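Local atomic coordinates of putative O-methyltransferase (Klebsiella pneumoniae subsp. pneumoniae, PDB entry 3TFW), a protein that probably transfers a methyl group from S-adenosylmethionine to an oxygen atom of an acceptor substrate. Residues D27-N37 and G74-R83; A64-L73 and L85-E95. All coordinates share one frame; numbering follows the deposited sequence.

From the N terminus, after helix 8-23 the chain runs through helix 28-39 and helix 49-62 into strand 66-70. Contact 1 closes the longer of two loops, bringing residues 74-83 back against residues 27-37 after 36 intervening residues. Contact 2 closes a shorter one, pairing residues 64-73 with 85-95 across the connection that holds helix 76-82. Because the segments alternate in sequence, the two closures cross rather than nest. Their centres lie about 14 Å apart and helix 76-82 joins them: one side packs on helix 28-39, while Thr-78 OG1 lies 2.6 Å from Glu-69 OE1 of the sheet, probably hydrogen-bonded. An outer helix, an inner helix and two adjacent parallel strands, 66-70 and 90-95, are thereby tied together.

Contact 1: D27-N37 and G74-R83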
loop_
_atom_site.group_PDB
_atom_site.type_symbol
_atom_site.label_atom_id
_atom_site.label_comp_id
_atom_site.label_asym_id
_atom_site.label_seq_id
_atom_site.Cartn_x
_atom_site.Cartn_y
_atom_site.Cartn_z
ATOM N N ASP A 27 -18.384 3.327 11.604
ATOM C CA ASP A 27 -18.064 2.478 12.726
ATOM C C ASP A 27 -18.188 3.255 14.030
ATOM O O ASP A 27 -17.363 4.122 14.310
ATOM C CB ASP A 27 -16.663 1.866 12.555
ATOM C CG ASP A 27 -16.443 0.666 13.450
ATOM O OD1 ASP A 27 -16.666 0.784 14.671
ATOM O OD2 ASP A 27 -16.048 -0.403 12.933
ATOM N N PRO A 28 -19.231 2.936 14.831
ATOM C CA PRO A 28 -19.539 3.613 16.095
ATOM C C PRO A 28 -18.405 3.518 17.116
ATOM O O PRO A 28 -18.084 4.505 17.766
ATOM C CB PRO A 28 -20.782 2.862 16.613
ATOM C CG PRO A 28 -21.366 2.210 15.413
ATOM C CD PRO A 28 -20.187 1.848 14.557
ATOM N N VAL A 29 -17.796 2.346 17.244
ATOM C CA VAL A 29 -16.700 2.184 18.207
ATOM C C VAL A 29 -15.442 2.973 17.815
ATOM O O VAL A 29 -14.834 3.622 18.669
ATOM C CB VAL A 29 -16.426 0.684 18.579
ATOM C CG1 VAL A 29 -16.754 -0.232 17.438
ATOM C CG2 VAL A 29 -14.997 0.465 19.063
ATOM N N LEU A 30 -15.077 2.962 16.529
ATOM C CA LEU A 30 -13.933 3.749 16.071
ATOM C C LEU A 30 -14.164 5.246 16.243
ATOM O O LEU A 30 -13.245 5.976 16.613
ATOM C CB LEU A 30 -13.558 3.428 14.617
ATOM C CG LEU A 30 -12.936 2.060 14.345
ATOM C CD1 LEU A 30 -12.620 1.929 12.867
ATOM C CD2 LEU A 30 -11.685 1.833 15.188
ATOM N N ASP A 31 -15.392 5.695 15.971
ATOM C CA ASP A 31 -15.781 7.084 16.217
ATOM C C ASP A 31 -15.540 7.443 17.679
ATOM O O ASP A 31 -14.976 8.488 17.978
ATOM C CB ASP A 31 -17.265 7.317 15.879
ATOM C CG ASP A 31 -17.566 7.258 14.381
ATOM O OD1 ASP A 31 -16.662 7.488 13.552
ATOM O OD2 ASP A 31 -18.739 6.996 14.033
ATOM N N ARG A 32 -15.969 6.565 18.581
ATOM C CA ARG A 32 -15.847 6.798 20.017
ATOM C C ARG A 32 -14.385 6.782 20.470
ATOM O O ARG A 32 -13.985 7.586 21.316
ATOM C CB ARG A 32 -16.671 5.776 20.795
ATOM C CG ARG A 32 -16.897 6.140 22.253
ATOM C CD ARG A 32 -18.080 5.383 22.832
ATOM N NE ARG A 32 -18.065 5.421 24.292
ATOM C CZ ARG A 32 -18.978 4.851 25.072
ATOM N NH1 ARG A 32 -20.001 4.189 24.541
ATOM N NH2 ARG A 32 -18.866 4.947 26.387
ATOM N N VAL A 33 -13.589 5.879 19.895
ATOM C CA VAL A 33 -12.145 5.837 20.181
ATOM C C VAL A 33 -11.492 7.188 19.900
ATOM O O VAL A 33 -10.727 7.690 20.726
ATOM C CB VAL A 33 -11.434 4.701 19.388
ATOM C CG1 VAL A 33 -9.920 4.888 19.402
ATOM C CG2 VAL A 33 -11.809 3.348 19.964
ATOM N N LEU A 34 -11.807 7.778 18.745
ATOM C CA LEU A 34 -11.240 9.063 18.342
ATOM C C LEU A 34 -11.747 10.195 19.242
ATOM O O LEU A 34 -10.987 11.083 19.618
ATOM C CB LEU A 34 -11.557 9.369 16.863
ATOM C CG LEU A 34 -10.814 8.579 15.773
ATOM C CD1 LEU A 34 -11.453 8.800 14.399
ATOM C CD2 LEU A 34 -9.321 8.914 15.728
ATOM N N GLU A 35 -13.032 10.142 19.588
ATOM C CA GLU A 35 -13.626 11.102 20.534
ATOM C C GLU A 35 -12.887 11.070 21.877
ATOM O O GLU A 35 -12.581 12.122 22.455
ATOM C CB GLU A 35 -15.121 10.801 20.738
ATOM C CG GLU A 35 -15.997 11.148 19.543
ATOM C CD GLU A 35 -17.419 10.567 19.616
ATOM O OE1 GLU A 35 -17.777 9.883 20.602
ATOM O OE2 GLU A 35 -18.186 10.797 18.661
ATOM N N ASN A 36 -12.602 9.857 22.361
ATOM C CA ASN A 36 -11.847 9.654 23.603
ATOM C C ASN A 36 -10.444 10.246 23.551
ATOM O O ASN A 36 -9.990 10.884 24.512
ATOM C CB ASN A 36 -11.737 8.159 23.925
ATOM C CG ASN A 36 -13.035 7.557 24.414
ATOM O OD1 ASN A 36 -13.995 8.270 24.733
ATOM N ND2 ASN A 36 -13.076 6.220 24.482
ATOM N N ASN A 37 -9.746 10.012 22.436
ATOM C CA ASN A 37 -8.402 10.560 22.237
ATOM C C ASN A 37 -8.372 12.083 22.320
ATOM O O ASN A 37 -7.521 12.663 23.001
ATOM C CB ASN A 37 -7.822 10.088 20.891
ATOM C CG ASN A 37 -7.502 8.605 20.886
ATOM O OD1 ASN A 37 -7.676 7.925 21.891
ATOM N ND2 ASN A 37 -7.020 8.101 19.754
ATOM N N GLY A 74 -3.332 6.338 21.277
ATOM C CA GLY A 74 -4.630 6.030 21.888
ATOM C C GLY A 74 -5.182 4.680 21.456
ATOM O O GLY A 74 -6.307 4.303 21.823
ATOM N N GLY A 75 -4.397 3.961 20.658
ATOM C CA GLY A 75 -4.784 2.633 20.209
ATOM C C GLY A 75 -5.685 2.614 18.983
ATOM O O GLY A 75 -6.282 1.597 18.694
ATOM N N TYR A 76 -5.762 3.714 18.237
ATOM C CA TYR A 76 -6.626 3.730 17.043
ATOM C C TYR A 76 -6.107 2.757 15.968
ATOM O O TYR A 76 -6.851 1.895 15.479
ATOM C CB TYR A 76 -6.751 5.147 16.495
ATOM C CG TYR A 76 -7.670 5.288 15.292
ATOM C CD1 TYR A 76 -9.061 5.229 15.429
ATOM C CD2 TYR A 76 -7.139 5.485 14.014
ATOM C CE1 TYR A 76 -9.901 5.373 14.307
ATOM C CE2 TYR A 76 -7.962 5.627 12.905
ATOM C CZ TYR A 76 -9.336 5.579 13.056
ATOM O OH TYR A 76 -10.131 5.717 11.940
ATOM N N SER A 77 -4.829 2.871 15.629
ATOM C CA SER A 77 -4.230 1.946 14.653
ATOM C C SER A 77 -4.225 0.521 15.182
ATOM O O SER A 77 -4.398 -0.443 14.420
ATOM C CB SER A 77 -2.814 2.379 14.299
ATOM O OG SER A 77 -2.861 3.548 13.500
ATOM N N THR A 78 -4.012 0.405 16.492
ATOM C CA THR A 78 -3.990 -0.881 17.178
ATOM C C THR A 78 -5.298 -1.616 16.913
ATOM O O THR A 78 -5.297 -2.786 16.589
ATOM C CB THR A 78 -3.816 -0.736 18.704
ATOM O OG1 THR A 78 -2.897 0.324 18.992
ATOM C CG2 THR A 78 -3.313 -2.055 19.304
ATOM N N ILE A 79 -6.411 -0.908 17.050
ATOM C CA ILE A 79 -7.719 -1.527 16.879
ATOM C C ILE A 79 -7.981 -1.970 15.450
ATOM O O ILE A 79 -8.497 -3.065 15.242
ATOM C CB ILE A 79 -8.849 -0.627 17.395
ATOM C CG1 ILE A 79 -8.766 -0.546 18.925
ATOM C CG2 ILE A 79 -10.208 -1.207 17.005
ATOM C CD1 ILE A 79 -9.418 0.725 19.496
ATOM N N TRP A 80 -7.599 -1.140 14.477
ATOM C CA TRP A 80 -7.724 -1.506 13.060
ATOM C C TRP A 80 -7.016 -2.829 12.787
ATOM O O TRP A 80 -7.554 -3.724 12.115
ATOM C CB TRP A 80 -7.123 -0.414 12.179
ATOM C CG TRP A 80 -8.079 0.650 11.762
ATOM C CD1 TRP A 80 -8.105 1.947 12.185
ATOM C CD2 TRP A 80 -9.132 0.518 10.802
ATOM N NE1 TRP A 80 -9.122 2.633 11.554
ATOM C CE2 TRP A 80 -9.766 1.779 10.700
ATOM C CE3 TRP A 80 -9.605 -0.545 10.024
ATOM C CZ2 TRP A 80 -10.842 2.012 9.839
ATOM C CZ3 TRP A 80 -10.691 -0.313 9.166
ATOM C CH2 TRP A 80 -11.294 0.953 9.091
HETATM N N MSE A 81 -5.805 -2.955 13.323
HETATM C CA MSE A 81 -5.037 -4.167 13.114
HETATM C C MSE A 81 -5.572 -5.335 13.915
HETATM O O MSE A 81 -5.775 -6.417 13.351
HETATM C CB MSE A 81 -3.541 -3.931 13.369
HETATM C CG MSE A 81 -2.931 -3.040 12.291
HETATM SE SE MSE A 81 -1.018 -2.851 12.558
HETATM C CE MSE A 81 -1.078 -1.617 14.088
ATOM N N ALA A 82 -5.843 -5.113 15.205
ATOM C CA ALA A 82 -6.220 -6.207 16.113
ATOM C C ALA A 82 -7.524 -6.903 15.733
ATOM O O ALA A 82 -7.658 -8.120 15.909
ATOM C CB ALA A 82 -6.267 -5.713 17.566
ATOM N N ARG A 83 -8.477 -6.152 15.183
ATOM C CA ARG A 83 -9.752 -6.754 14.730
ATOM C C ARG A 83 -9.575 -7.850 13.684
ATOM O O ARG A 83 -10.424 -8.737 13.558
ATOM C CB ARG A 83 -10.679 -5.687 14.166
ATOM C CG ARG A 83 -11.391 -4.896 15.215
ATOM C CD ARG A 83 -11.908 -3.629 14.601
ATOM N NE ARG A 83 -12.814 -2.932 15.501
ATOM C CZ ARG A 83 -13.625 -1.956 15.117
ATOM N NH1 ARG A 83 -13.652 -1.577 13.842
ATOM N NH2 ARG A 83 -14.418 -1.368 16.004
#
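Leu-30 of helix 28-37 touches Tyr-76, Ile-79, Trp-80 and Arg-83. Its CB lies 4.2 Å from Tyr-76 CE1, and CG, set anti to the carbonyl carbon (chi1 -70°), passes beside the guanidinium of Arg-83. From CG the two methyls part: CD1 meets the indole of Trp-80 obliquely, 3.5 Å from CZ2, whereas CD2 meets Ile-79 CG2 at 3.8 Å and lies over one guanidinium face. One turn on, Leu-34 CD2 makes a CH-pi contact, 3.9 Å from the Tyr-76 ring centroid and 19° off its normal; Trp-80 CD1 takes the opposite face. Val-33 CG2 and Ile-79 CD1 meet tip to tip. At the start of the helix, Arg-83 NH1 forms a salt bridge to Asp-27 OD2 (2.8 Å), approaching from above the carboxylate plane, and NH2 adds a weak bond to OD1. That same OD1 caps the helix by accepting from Leu-30 N at 3.3 Å, so the N-cap residue also holds Arg-83. The short axes run nearly antiparallel, 160° apart. Helix 98-110 touches Val-33 and Asn-37, helix 49-62 packs on Trp-80, and Thr-78 and Met-81 (selenomethionine) of helix 76-82 lie against strand 90-95.

Contact 2: A64-L73 and L85-E95; sequences AKRILEIGTL and LPADGQLLTLE
Strands 66-70 and 90-95 are the two strands of a right-handed beta-alpha-beta crossover through helix 76-82, within the Rossmann-like sheet of the class I methyltransferase fold. Their directions differ by 13°, and five parallel bridges run from Arg-66 with Gln-90 to Ile-70 with Leu-94. The backbone ladder interleaves: Ile-67 N donates to Gln-90 O and its O accepts from Leu-92 N (2.8 Å), a pattern that Glu-69 repeats with Leu-92 and Leu-94. On the face carrying Leu-68 and Ile-70, Leu-68 CD1 touches Leu-92 CD2 at 3.9 Å as the side chains lie side by side; helix 124-129 packs on Leu-68, Ile-70 and Leu-94. On the other face, toward helix 76-82, Ile-67 CB and CG2 press on Leu-91 CG, while its CD1 reaches Leu-85 CD2 at 3.5 Å. Glu-69 has CG anti to the backbone N (chi1 177°) and an extended chain, which carries OE1 alongside Thr-93; there it accepts from Thr-93 OG1 at 2.7 Å and also from Thr-78. Thr-72 OG1 in turn donates to Thr-93 OG1 (2.6 Å), completing a chain of hydroxyls that ends on the buried carboxylate. At the end of the ladder Leu-94 O accepts from Gly-71 N, the last rung, and also from Thr-72 N, the latter from 43° above the carbonyl plane. Glu-95, bent at chi2, folds its carboxylate back so that OE1 accepts from Leu-73 N at 2.8 Å on its anti side, tilted out of the carboxylate plane.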
loop_
_atom_site.group_PDB
_atom_site.type_symbol
_atom_site.label_atom_id
_atom_site.label_comp_id
_atom_site.label_asym_id
_atom_site.label_seq_id
_atom_site.Cartn_x
_atom_site.Cartn_y
_atom_site.Cartn_z
ATOM N N ALA A 64 -1.479 -12.544 9.460
ATOM C CA ALA A 64 -0.746 -12.357 10.710
ATOM C C ALA A 64 -1.447 -13.011 11.895
ATOM O O ALA A 64 -2.678 -12.945 12.024
ATOM C CB ALA A 64 -0.516 -10.861 10.983
ATOM N N LYS A 65 -0.652 -13.663 12.734
ATOM C CA LYS A 65 -1.091 -14.137 14.043
ATOM C C LYS A 65 -0.321 -13.405 15.134
ATOM O O LYS A 65 -0.719 -13.433 16.300
ATOM C CB LYS A 65 -0.871 -15.656 14.199
ATOM C CG LYS A 65 -1.737 -16.522 13.298
ATOM C CD LYS A 65 -1.890 -17.927 13.878
ATOM C CE LYS A 65 -2.871 -18.758 13.057
ATOM N NZ LYS A 65 -2.887 -20.181 13.530
ATOM N N ARG A 66 0.791 -12.767 14.752
ATOM C CA ARG A 66 1.646 -12.039 15.683
ATOM C C ARG A 66 1.981 -10.684 15.088
ATOM O O ARG A 66 2.545 -10.600 14.008
ATOM C CB ARG A 66 2.934 -12.815 15.994
ATOM C CG ARG A 66 2.683 -14.109 16.777
ATOM C CD ARG A 66 3.902 -14.994 16.924
ATOM N NE ARG A 66 3.551 -16.137 17.767
ATOM C CZ ARG A 66 3.597 -16.135 19.102
ATOM N NH1 ARG A 66 4.028 -15.067 19.755
ATOM N NH2 ARG A 66 3.236 -17.218 19.783
ATOM N N ILE A 67 1.594 -9.629 15.791
ATOM C CA ILE A 67 1.846 -8.261 15.335
ATOM C C ILE A 67 2.611 -7.501 16.415
ATOM O O ILE A 67 2.317 -7.641 17.607
ATOM C CB ILE A 67 0.523 -7.517 14.993
ATOM C CG1 ILE A 67 -0.242 -8.273 13.892
ATOM C CG2 ILE A 67 0.816 -6.056 14.550
ATOM C CD1 ILE A 67 -1.669 -7.741 13.621
ATOM N N LEU A 68 3.591 -6.701 15.988
ATOM C CA LEU A 68 4.265 -5.755 16.876
ATOM C C LEU A 68 3.979 -4.321 16.427
ATOM O O LEU A 68 4.160 -3.981 15.260
ATOM C CB LEU A 68 5.780 -6.010 16.897
ATOM C CG LEU A 68 6.694 -4.981 17.599
ATOM C CD1 LEU A 68 6.388 -4.853 19.097
ATOM C CD2 LEU A 68 8.180 -5.342 17.411
ATOM N N GLU A 69 3.542 -3.486 17.360
ATOM C CA GLU A 69 3.326 -2.073 17.073
ATOM C C GLU A 69 4.182 -1.215 18.004
ATOM O O GLU A 69 4.085 -1.318 19.222
ATOM C CB GLU A 69 1.852 -1.715 17.256
ATOM C CG GLU A 69 1.545 -0.242 17.041
ATOM C CD GLU A 69 0.092 0.108 17.303
ATOM O OE1 GLU A 69 -0.511 -0.454 18.243
ATOM O OE2 GLU A 69 -0.435 0.972 16.579
ATOM N N ILE A 70 5.003 -0.348 17.426
ATOM C CA ILE A 70 5.818 0.558 18.218
ATOM C C ILE A 70 5.196 1.968 18.180
ATOM O O ILE A 70 5.290 2.677 17.179
ATOM C CB ILE A 70 7.309 0.530 17.771
ATOM C CG1 ILE A 70 7.835 -0.916 17.787
ATOM C CG2 ILE A 70 8.157 1.455 18.670
ATOM C CD1 ILE A 70 9.277 -1.105 17.278
ATOM N N GLY A 71 4.556 2.348 19.287
ATOM C CA GLY A 71 3.877 3.642 19.423
ATOM C C GLY A 71 2.361 3.490 19.409
ATOM O O GLY A 71 1.718 3.635 18.364
ATOM N N THR A 72 1.787 3.197 20.573
ATOM C CA THR A 72 0.348 2.949 20.706
ATOM C C THR A 72 -0.518 4.206 20.505
ATOM O O THR A 72 -1.570 4.149 19.862
ATOM C CB THR A 72 0.036 2.351 22.100
ATOM O OG1 THR A 72 0.938 1.266 22.357
ATOM C CG2 THR A 72 -1.382 1.821 22.152
ATOM N N LEU A 73 -0.058 5.331 21.048
ATOM C CA LEU A 73 -0.883 6.540 21.202
ATOM C C LEU A 73 -2.182 6.159 21.929
ATOM O O LEU A 73 -2.124 5.659 23.062
ATOM C CB LEU A 73 -1.134 7.243 19.841
ATOM C CG LEU A 73 -1.790 8.642 19.823
ATOM C CD1 LEU A 73 -0.981 9.719 20.566
ATOM C CD2 LEU A 73 -2.083 9.100 18.389
ATOM N N LEU A 85 -7.051 -10.039 13.577
ATOM C CA LEU A 85 -6.365 -11.207 14.117
ATOM C C LEU A 85 -7.324 -12.386 14.320
ATOM O O LEU A 85 -8.493 -12.182 14.655
ATOM C CB LEU A 85 -5.665 -10.863 15.444
ATOM C CG LEU A 85 -4.422 -9.963 15.416
ATOM C CD1 LEU A 85 -4.070 -9.531 16.847
ATOM C CD2 LEU A 85 -3.229 -10.697 14.803
ATOM N N PRO A 86 -6.826 -13.620 14.124
ATOM C CA PRO A 86 -7.589 -14.814 14.513
ATOM C C PRO A 86 -7.771 -14.879 16.033
ATOM O O PRO A 86 -7.159 -14.090 16.764
ATOM C CB PRO A 86 -6.701 -15.967 14.031
ATOM C CG PRO A 86 -5.324 -15.406 14.004
ATOM C CD PRO A 86 -5.507 -13.972 13.573
ATOM N N ALA A 87 -8.590 -15.822 16.499
ATOM C CA ALA A 87 -8.857 -15.998 17.930
ATOM C C ALA A 87 -7.597 -16.246 18.775
ATOM O O ALA A 87 -7.553 -15.868 19.946
ATOM C CB ALA A 87 -9.879 -17.122 18.143
ATOM N N ASP A 88 -6.576 -16.866 18.185
ATOM C CA ASP A 88 -5.312 -17.135 18.892
ATOM C C ASP A 88 -4.219 -16.097 18.582
ATOM O O ASP A 88 -3.055 -16.270 18.965
ATOM C CB ASP A 88 -4.807 -18.540 18.556
ATOM C CG ASP A 88 -4.548 -18.734 17.070
ATOM O OD1 ASP A 88 -5.159 -18.017 16.251
ATOM O OD2 ASP A 88 -3.722 -19.605 16.722
ATOM N N GLY A 89 -4.609 -15.024 17.898
ATOM C CA GLY A 89 -3.671 -13.975 17.487
ATOM C C GLY A 89 -3.292 -13.053 18.626
ATOM O O GLY A 89 -4.046 -12.892 19.601
ATOM N N GLN A 90 -2.119 -12.433 18.497
ATOM C CA GLN A 90 -1.632 -11.500 19.505
ATOM C C GLN A 90 -1.031 -10.278 18.857
ATOM O O GLN A 90 -0.320 -10.392 17.861
ATOM C CB GLN A 90 -0.555 -12.139 20.362
ATOM C CG GLN A 90 -1.043 -13.279 21.210
ATOM C CD GLN A 90 0.090 -14.035 21.843
ATOM O OE1 GLN A 90 0.737 -14.867 21.202
ATOM N NE2 GLN A 90 0.330 -13.768 23.113
ATOM N N LEU A 91 -1.297 -9.125 19.457
ATOM C CA LEU A 91 -0.674 -7.881 19.045
ATOM C C LEU A 91 -0.004 -7.263 20.265
ATOM O O LEU A 91 -0.656 -6.968 21.283
ATOM C CB LEU A 91 -1.702 -6.914 18.437
ATOM C CG LEU A 91 -1.136 -5.685 17.706
ATOM C CD1 LEU A 91 -2.203 -5.096 16.789
ATOM C CD2 LEU A 91 -0.620 -4.621 18.681
ATOM N N LEU A 92 1.306 -7.094 20.175
ATOM C CA LEU A 92 2.061 -6.450 21.247
ATOM C C LEU A 92 2.238 -4.987 20.859
ATOM O O LEU A 92 2.735 -4.694 19.776
ATOM C CB LEU A 92 3.433 -7.117 21.428
ATOM C CG LEU A 92 4.394 -6.403 22.385
ATOM C CD1 LEU A 92 3.861 -6.426 23.818
ATOM C CD2 LEU A 92 5.805 -6.996 22.336
ATOM N N THR A 93 1.811 -4.071 21.721
ATOM C CA THR A 93 1.944 -2.653 21.398
ATOM C C THR A 93 2.684 -1.927 22.515
ATOM O O THR A 93 2.456 -2.180 23.702
ATOM C CB THR A 93 0.590 -1.970 21.025
ATOM O OG1 THR A 93 0.825 -0.614 20.594
ATOM C CG2 THR A 93 -0.375 -1.964 22.208
ATOM N N LEU A 94 3.587 -1.037 22.120
ATOM C CA LEU A 94 4.494 -0.382 23.057
ATOM C C LEU A 94 4.220 1.107 23.140
ATOM O O LEU A 94 4.157 1.791 22.113
ATOM C CB LEU A 94 5.949 -0.619 22.625
ATOM C CG LEU A 94 6.313 -2.066 22.289
ATOM C CD1 LEU A 94 7.803 -2.162 21.841
ATOM C CD2 LEU A 94 6.032 -2.977 23.482
ATOM N N GLU A 95 4.046 1.597 24.368
ATOM C CA GLU A 95 3.753 3.003 24.618
ATOM C C GLU A 95 4.550 3.494 25.819
ATOM O O GLU A 95 4.501 2.889 26.894
ATOM C CB GLU A 95 2.256 3.211 24.852
ATOM C CG GLU A 95 1.856 4.689 25.126
ATOM C CD GLU A 95 2.359 5.641 24.060
ATOM O OE1 GLU A 95 2.039 5.423 22.875
ATOM O OE2 GLU A 95 3.076 6.611 24.408
#